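Local coordinates for dihydropyrimidine amidohydrolase (Dictyostelium discoideum, PDB 2FTW), which catalyses the zinc-dependent, reversible hydrolytic ring opening of dihydropyrimidines such as 5,6-dihydrouracil, the second step of reductive pyrimidine breakdown, at residues L29-G33 against I34-I38; F178-C181 against K182-A186; Q202-M205 against L206-I210. All blocks are in the same frame, centred on the assembly; numbering follows the deposited sequence. Where two conformers were deposited one is given.

Interaction 1: L29-G33 against I34-I38; sequences LVENG and IIKEI
Glu31 and Ile34 close a tight beta hairpin through a reciprocal pair of backbone hydrogen bonds: Glu31 N gives to Ile34 O at 2.8 Å, and Ile34 N returns a bond to Glu31 O. The type I' turn between them runs through Asn32 and Gly33, both with positive phi. Farther from the turn, Leu29 O accepts Lys36 N at 2.8 Å and, weakly, Glu37 N at 3.5 Å, while Leu29 N reaches Glu37 O at 2.9 Å, nearly straight (178°). One residue thus faces two, a classic beta bulge. Val30 also bonds through its backbone to Ile10 of strand 10-13 in the small sheet.

Among the apolar contacts, Leu29 CD2 lies alongside Lys36 CD at 3.9 Å. Val30 CG2 and Ile35 CG1 stand 4.4 Å apart on their shared face, with Ile10 and Ile394 beside them.

As for charge, the Lys36 chain runs beside Glu31, extended as far as CE and bent at chi4 (31°). Glu31 OE1 meets methylene CD of Lys36 at 3.2 Å, whereas Lys36 NZ stays 4.3 Å from that oxygen, beyond a salt bridge. The hairpin is therefore held chiefly by its backbone bonds, while the exposed charged pair probably adds mild attraction.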
loop_
_atom_site.group_PDB
_atom_site.type_symbol
_atom_site.label_atom_id
_atom_site.label_comp_id
_atom_site.label_asym_id
_atom_site.label_seq_id
_atom_site.Cartn_x
_atom_site.Cartn_y
_atom_site.Cartn_z
ATOM N N LEU A 29 -27.012 37.284 -12.699
ATOM C CA LEU A 29 -28.190 37.994 -12.215
ATOM C C LEU A 29 -29.011 37.108 -11.268
ATOM O O LEU A 29 -29.312 35.945 -11.562
ATOM C CB LEU A 29 -29.031 38.448 -13.404
ATOM C CG LEU A 29 -30.429 39.032 -13.157
ATOM C CD1 LEU A 29 -30.342 40.413 -12.529
ATOM C CD2 LEU A 29 -31.183 39.069 -14.475
ATOM N N VAL A 30 -29.356 37.663 -10.119
ATOM C CA VAL A 30 -30.207 36.986 -9.147
ATOM C C VAL A 30 -31.478 37.786 -9.040
ATOM O O VAL A 30 -31.427 39.011 -8.903
ATOM C CB VAL A 30 -29.542 36.910 -7.751
ATOM C CG1 VAL A 30 -30.467 36.245 -6.728
ATOM C CG2 VAL A 30 -28.212 36.179 -7.839
ATOM N N GLU A 31 -32.611 37.092 -9.124
ATOM C CA GLU A 31 -33.908 37.710 -8.958
ATOM C C GLU A 31 -34.731 36.907 -7.960
ATOM O O GLU A 31 -34.698 35.681 -7.947
ATOM C CB GLU A 31 -34.623 37.845 -10.308
ATOM C CG GLU A 31 -36.016 38.427 -10.206
ATOM C CD GLU A 31 -36.418 39.226 -11.433
ATOM O OE1 GLU A 31 -36.832 38.607 -12.445
ATOM O OE2 GLU A 31 -36.334 40.480 -11.368
ATOM N N ASN A 32 -35.465 37.627 -7.118
ATOM C CA ASN A 32 -36.212 37.064 -6.007
ATOM C C ASN A 32 -35.477 35.883 -5.325
ATOM O O ASN A 32 -36.086 34.875 -5.005
ATOM C CB ASN A 32 -37.608 36.670 -6.509
ATOM C CG ASN A 32 -38.337 37.833 -7.219
ATOM O OD1 ASN A 32 -38.305 38.979 -6.755
ATOM N ND2 ASN A 32 -38.985 37.535 -8.349
ATOM N N GLY A 33 -34.165 36.026 -5.123
ATOM C CA GLY A 33 -33.332 35.022 -4.428
ATOM C C GLY A 33 -32.856 33.808 -5.225
ATOM O O GLY A 33 -32.171 32.932 -4.685
ATOM N N ILE A 34 -33.223 33.745 -6.504
ATOM C CA ILE A 34 -32.857 32.647 -7.381
ATOM C C ILE A 34 -32.031 33.211 -8.519
ATOM O O ILE A 34 -32.279 34.339 -8.984
ATOM C CB ILE A 34 -34.105 31.967 -7.973
ATOM C CG1 ILE A 34 -35.048 31.492 -6.862
ATOM C CG2 ILE A 34 -33.722 30.806 -8.888
ATOM C CD1 ILE A 34 -34.506 30.357 -6.011
ATOM N N ILE A 35 -31.057 32.435 -8.982
ATOM C CA ILE A 35 -30.281 32.835 -10.160
ATOM C C ILE A 35 -31.164 32.785 -11.396
ATOM O O ILE A 35 -31.734 31.736 -11.713
ATOM C CB ILE A 35 -29.084 31.926 -10.399
ATOM C CG1 ILE A 35 -28.084 32.067 -9.256
ATOM C CG2 ILE A 35 -28.408 32.257 -11.711
ATOM C CD1 ILE A 35 -27.100 30.951 -9.221
ATOM N N LYS A 36 -31.225 33.915 -12.098
ATOM C CA LYS A 36 -32.098 34.094 -13.246
ATOM C C LYS A 36 -31.351 33.956 -14.575
ATOM O O LYS A 36 -31.847 33.349 -15.531
ATOM C CB LYS A 36 -32.740 35.482 -13.166
ATOM C CG LYS A 36 -33.788 35.732 -14.213
ATOM C CD LYS A 36 -34.497 37.059 -13.981
ATOM C CE LYS A 36 -35.373 37.414 -15.170
ATOM N NZ LYS A 36 -35.911 36.171 -15.832
ATOM N N GLU A 37 -30.167 34.547 -14.633
ATOM C CA GLU A 37 -29.390 34.570 -15.860
ATOM C C GLU A 37 -27.895 34.523 -15.574
ATOM O O GLU A 37 -27.408 35.135 -14.614
ATOM C CB GLU A 37 -29.736 35.812 -16.676
ATOM C CG GLU A 37 -29.454 35.662 -18.159
ATOM C CD GLU A 37 -29.604 36.965 -18.924
ATOM O OE1 GLU A 37 -30.306 37.879 -18.435
ATOM O OE2 GLU A 37 -29.024 37.062 -20.024
ATOM N N ILE A 38 -27.187 33.753 -16.395
ATOM C CA ILE A 38 -25.734 33.739 -16.398
ATOM C C ILE A 38 -25.338 34.031 -17.832
ATOM O O ILE A 38 -25.800 33.360 -18.762
ATOM C CB ILE A 38 -25.168 32.396 -15.934
ATOM C CG1 ILE A 38 -25.550 32.167 -14.464
ATOM C CG2 ILE A 38 -23.634 32.348 -16.127
ATOM C CD1 ILE A 38 -25.268 30.787 -13.950
#

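Interaction 2: F178-C181 against K182-A186; sequences FKRC and KELGA
Lys182 N bonds to Phe178 O at 2.9 Å, carrying the helical pattern into the last turn of helix 171-184. In one of its two conformers the lysine chain leads away from that turn to Val239 O and Asp478. Glu183 continues the pattern, its N on Lys179 O, and Arg180 NH1 reaches Glu183 OE1 at 3.1 Å. The bond lies in the guanidinium plane but meets the oxygen from above the carboxylate, the planes 81° apart.

Leu184 N bonds to Arg180 O, and its side chain lies over the guanidinium, CD2 resting 3.9 Å above the plane near its centre. A chi2 bend in the arginine (53°) swings the group over the leucine. Gly185, with positive phi, turns the chain away; Ala186 N reaches back five residues to Cys181 O at 2.9 Å and Gly185 N bonds to Lys182 O, the bond pair of a Schellman motif. Ala186 CB sits 4.4 Å from Cys181 SG, both against Phe157.

Held by Leu184 on a face, Glu183 at an edge, and Ser142 O and Glu146 at NH2, the guanidinium should be restricted in rotation, its charge probably offset by the two glutamates, and links to helix 139-151.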
loop_
_atom_site.group_PDB
_atom_site.type_symbol
_atom_site.label_atom_id
_atom_site.label_comp_id
_atom_site.label_asym_id
_atom_site.label_seq_id
_atom_site.Cartn_x
_atom_site.Cartn_y
_atom_site.Cartn_z
ATOM N N PHE A 178 -27.585 0.994 11.151
ATOM C CA PHE A 178 -27.231 1.104 9.743
ATOM C C PHE A 178 -28.276 0.443 8.834
ATOM O O PHE A 178 -28.541 0.925 7.738
ATOM C CB PHE A 178 -25.860 0.455 9.467
ATOM C CG PHE A 178 -24.659 1.235 9.977
ATOM C CD1 PHE A 178 -24.774 2.503 10.551
ATOM C CD2 PHE A 178 -23.377 0.689 9.827
ATOM C CE1 PHE A 178 -23.621 3.187 11.008
ATOM C CE2 PHE A 178 -22.246 1.350 10.270
ATOM C CZ PHE A 178 -22.363 2.613 10.852
ATOM N N LYS A 179 -28.845 -0.680 9.269
ATOM C CA LYS A 179 -29.933 -1.325 8.508
ATOM C C LYS A 179 -31.145 -0.419 8.444
ATOM O O LYS A 179 -31.835 -0.382 7.449
ATOM C CB LYS A 179 -30.359 -2.637 9.143
ATOM C CG LYS A 179 -29.378 -3.745 8.981
ATOM C CD LYS A 179 -29.772 -4.915 9.850
ATOM C CE LYS A 179 -30.832 -5.779 9.197
ATOM N NZ LYS A 179 -31.252 -6.836 10.164
ATOM N N ARG A 180 -31.392 0.312 9.522
ATOM C CA ARG A 180 -32.531 1.222 9.604
ATOM C C ARG A 180 -32.280 2.423 8.712
ATOM O O ARG A 180 -33.161 2.862 7.965
ATOM C CB ARG A 180 -32.759 1.644 11.060
ATOM C CG ARG A 180 -34.008 2.479 11.305
ATOM C CD ARG A 180 -35.266 1.817 10.740
ATOM N NE ARG A 180 -36.451 2.557 11.159
ATOM C CZ ARG A 180 -37.669 2.393 10.656
ATOM N NH1 ARG A 180 -37.888 1.508 9.689
ATOM N NH2 ARG A 180 -38.673 3.133 11.112
ATOM N N CYS A 181 -31.061 2.933 8.759
ATOM C CA CYS A 181 -30.647 3.974 7.822
ATOM C C CYS A 181 -30.848 3.539 6.373
ATOM O O CYS A 181 -31.390 4.304 5.551
ATOM C CB CYS A 181 -29.191 4.358 8.056
ATOM S SG CYS A 181 -28.974 5.500 9.450
ATOM N N LYS A 182 -30.398 2.324 6.062
ATOM C CA LYS A 182 -30.535 1.773 4.718
ATOM C C LYS A 182 -32.001 1.799 4.282
ATOM O O LYS A 182 -32.326 2.267 3.203
ATOM C CB LYS A 182 -29.978 0.340 4.672
ATOM C CG LYS A 182 -29.999 -0.316 3.303
ATOM C CD LYS A 182 -29.240 -1.637 3.316
ATOM C CE LYS A 182 -29.297 -2.338 1.964
ATOM N NZ LYS A 182 -28.569 -3.641 1.978
ATOM N N GLU A 183 -32.865 1.285 5.146
ATOM C CA GLU A 183 -34.299 1.152 4.903
ATOM C C GLU A 183 -34.971 2.514 4.652
ATOM O O GLU A 183 -35.879 2.639 3.816
ATOM C CB GLU A 183 -34.895 0.447 6.129
ATOM C CG GLU A 183 -36.381 0.155 6.106
ATOM C CD GLU A 183 -36.825 -0.749 7.273
ATOM O OE1 GLU A 183 -36.201 -0.715 8.356
ATOM O OE2 GLU A 183 -37.816 -1.497 7.103
ATOM N N LEU A 184 -34.497 3.538 5.351
ATOM C CA LEU A 184 -35.090 4.868 5.253
ATOM C C LEU A 184 -34.413 5.760 4.222
ATOM O O LEU A 184 -34.864 6.884 3.984
ATOM C CB LEU A 184 -35.077 5.558 6.627
ATOM C CG LEU A 184 -35.821 4.857 7.762
ATOM C CD1 LEU A 184 -35.499 5.559 9.078
ATOM C CD2 LEU A 184 -37.313 4.820 7.518
ATOM N N GLY A 185 -33.352 5.275 3.597
ATOM C CA GLY A 185 -32.616 6.085 2.645
ATOM C C GLY A 185 -31.848 7.236 3.284
ATOM O O GLY A 185 -31.714 8.321 2.690
ATOM N N ALA A 186 -31.336 7.016 4.488
ATOM C CA ALA A 186 -30.507 8.024 5.158
ATOM C C ALA A 186 -29.040 7.598 5.135
ATOM O O ALA A 186 -28.735 6.404 5.198
ATOM C CB ALA A 186 -30.987 8.239 6.607
#

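Interaction 3: Q202-M205 against L206-I210; sequences QKKM and LEMGI
Lys203 and Glu207, one helical turn apart, form a salt bridge in which NZ meets OE2 at 2.8 Å, nearly along the carboxylate C-O axis. The lysine chain runs out extended and bends only at its end (chi4 63°), which brings NZ to the oxygen. Its methylenes share the approach: CE of Lys203 is 3.2 Å from OE2 of Glu207.

Backbone bonds carry the helix to its end, with Leu206 N on Gln202 O, Glu207 N on Lys203 O and Met208 N on Lys204 O. Gly209 then takes positive phi, and the chain turns so that Ile210 N reaches Met205 O at 3.1 Å. With Gly209 N on Leu206 O at 3.0 Å, this is a Schellman motif. Met205 O also receives a weak bond from Met208 N.

The apolar contacts centre on Met205. Bends at chi2 (-46°) and chi3 (98°) curl its thioether beside the backbone turn, where CE lies 3.8 Å from SD of Met208 and SD lies 3.8 Å from CD1 of Ile210. Phe341 and Leu218 add to this packing from the same chain. Glu483 and Leu484 of the second subunit come up against the turn, and Gly209 O accepts a hydrogen bond from Lys487 of that subunit. The helix end thus combines a surface ion pair with a sulfur-rich apolar patch, and its C-terminal turn lends both packing and a carbonyl acceptor to the subunit interface.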
loop_
_atom_site.group_PDB
_atom_site.type_symbol
_atom_site.label_atom_id
_atom_site.label_comp_id
_atom_site.label_asym_id
_atom_site.label_seq_id
_atom_site.Cartn_x
_atom_site.Cartn_y
_atom_site.Cartn_z
ATOM N N GLN A 202 -7.749 7.289 29.236
ATOM C CA GLN A 202 -8.035 8.426 30.125
ATOM C C GLN A 202 -7.705 8.060 31.567
ATOM O O GLN A 202 -7.057 8.827 32.259
ATOM C CB GLN A 202 -9.490 8.863 30.002
ATOM C CG GLN A 202 -9.761 9.600 28.721
ATOM C CD GLN A 202 -11.232 9.909 28.475
ATOM O OE1 GLN A 202 -12.140 9.211 28.949
ATOM N NE2 GLN A 202 -11.468 10.953 27.707
ATOM N N LYS A 203 -8.142 6.872 31.992
ATOM C CA LYS A 203 -7.805 6.318 33.322
ATOM C C LYS A 203 -6.288 6.218 33.544
ATOM O O LYS A 203 -5.770 6.599 34.594
ATOM C CB LYS A 203 -8.449 4.924 33.486
ATOM C CG LYS A 203 -8.354 4.330 34.893
ATOM C CD LYS A 203 -9.120 3.001 35.013
ATOM C CE LYS A 203 -8.653 2.181 36.235
ATOM N NZ LYS A 203 -8.909 2.852 37.556
ATOM N N LYS A 204 -5.582 5.714 32.539
ATOM C CA LYS A 204 -4.132 5.576 32.603
ATOM C C LYS A 204 -3.403 6.916 32.705
ATOM O O LYS A 204 -2.489 7.071 33.505
ATOM C CB LYS A 204 -3.621 4.840 31.373
ATOM C CG LYS A 204 -2.133 4.530 31.445
ATOM C CD LYS A 204 -1.616 3.933 30.176
ATOM C CE LYS A 204 -0.187 3.429 30.356
ATOM N NZ LYS A 204 0.396 3.030 29.053
ATOM N N MET A 205 -3.782 7.869 31.868
ATOM C CA MET A 205 -3.077 9.148 31.839
ATOM C C MET A 205 -3.231 9.883 33.163
ATOM O O MET A 205 -2.238 10.326 33.733
ATOM C CB MET A 205 -3.549 10.015 30.667
ATOM C CG MET A 205 -2.943 9.626 29.312
ATOM S SD MET A 205 -1.155 9.338 29.306
ATOM C CE MET A 205 -1.065 7.554 29.419
ATOM N N LEU A 206 -4.468 9.972 33.656
ATOM C CA LEU A 206 -4.760 10.621 34.939
ATOM C C LEU A 206 -4.074 9.918 36.122
ATOM O O LEU A 206 -3.541 10.590 36.997
ATOM C CB LEU A 206 -6.271 10.706 35.174
ATOM C CG LEU A 206 -7.088 11.655 34.297
ATOM C CD1 LEU A 206 -8.558 11.445 34.569
ATOM C CD2 LEU A 206 -6.704 13.110 34.528
ATOM N N GLU A 207 -4.071 8.580 36.130
ATOM C CA GLU A 207 -3.320 7.779 37.125
ATOM C C GLU A 207 -1.808 8.022 37.134
ATOM O O GLU A 207 -1.152 7.792 38.150
ATOM C CB GLU A 207 -3.540 6.272 36.900
ATOM C CG GLU A 207 -4.791 5.709 37.567
ATOM C CD GLU A 207 -5.130 4.274 37.139
ATOM O OE1 GLU A 207 -4.299 3.622 36.461
ATOM O OE2 GLU A 207 -6.241 3.803 37.492
ATOM N N MET A 208 -1.250 8.419 35.990
ATOM C CA MET A 208 0.167 8.769 35.889
ATOM C C MET A 208 0.431 10.217 36.317
ATOM O O MET A 208 1.584 10.653 36.334
ATOM C CB MET A 208 0.663 8.579 34.456
ATOM C CG MET A 208 0.809 7.125 34.060
ATOM S SD MET A 208 1.299 6.867 32.347
ATOM C CE MET A 208 2.913 7.610 32.335
ATOM N N GLY A 209 -0.633 10.959 36.635
ATOM C CA GLY A 209 -0.524 12.382 36.987
ATOM C C GLY A 209 -0.427 13.340 35.802
ATOM O O GLY A 209 -0.102 14.523 35.981
ATOM N N ILE A 210 -0.726 12.848 34.598
ATOM C CA ILE A 210 -0.666 13.668 33.385
ATOM C C ILE A 210 -2.046 14.311 33.182
ATOM O O ILE A 210 -2.895 13.800 32.436
ATOM C CB ILE A 210 -0.215 12.837 32.153
ATOM C CG1 ILE A 210 1.098 12.091 32.456
ATOM C CG2 ILE A 210 -0.032 13.732 30.914
ATOM C CD1 ILE A 210 1.492 11.033 31.404
#

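From the N terminus the three contacts come in series; none nests in or crosses another. Interaction 1 closes the hairpin of strands 27-31 and 34-39 in the small four-stranded sheet, with 34-39 as an outermost strand within this chain. Interaction 2 follows at the end of helix 171-184, where the chain turns toward strand 188-190 of the catalytic barrel, which leads to the zinc ligand His191. Interaction 3 ends the next helix, 195-207, beside the second subunit. The centres of interactions 1 and 3 are about 58 Å apart, on opposite sides of the chain's centre; interaction 2 lies about 36 Å from interaction 1 and about 40 Å from interaction 3, centre to centre.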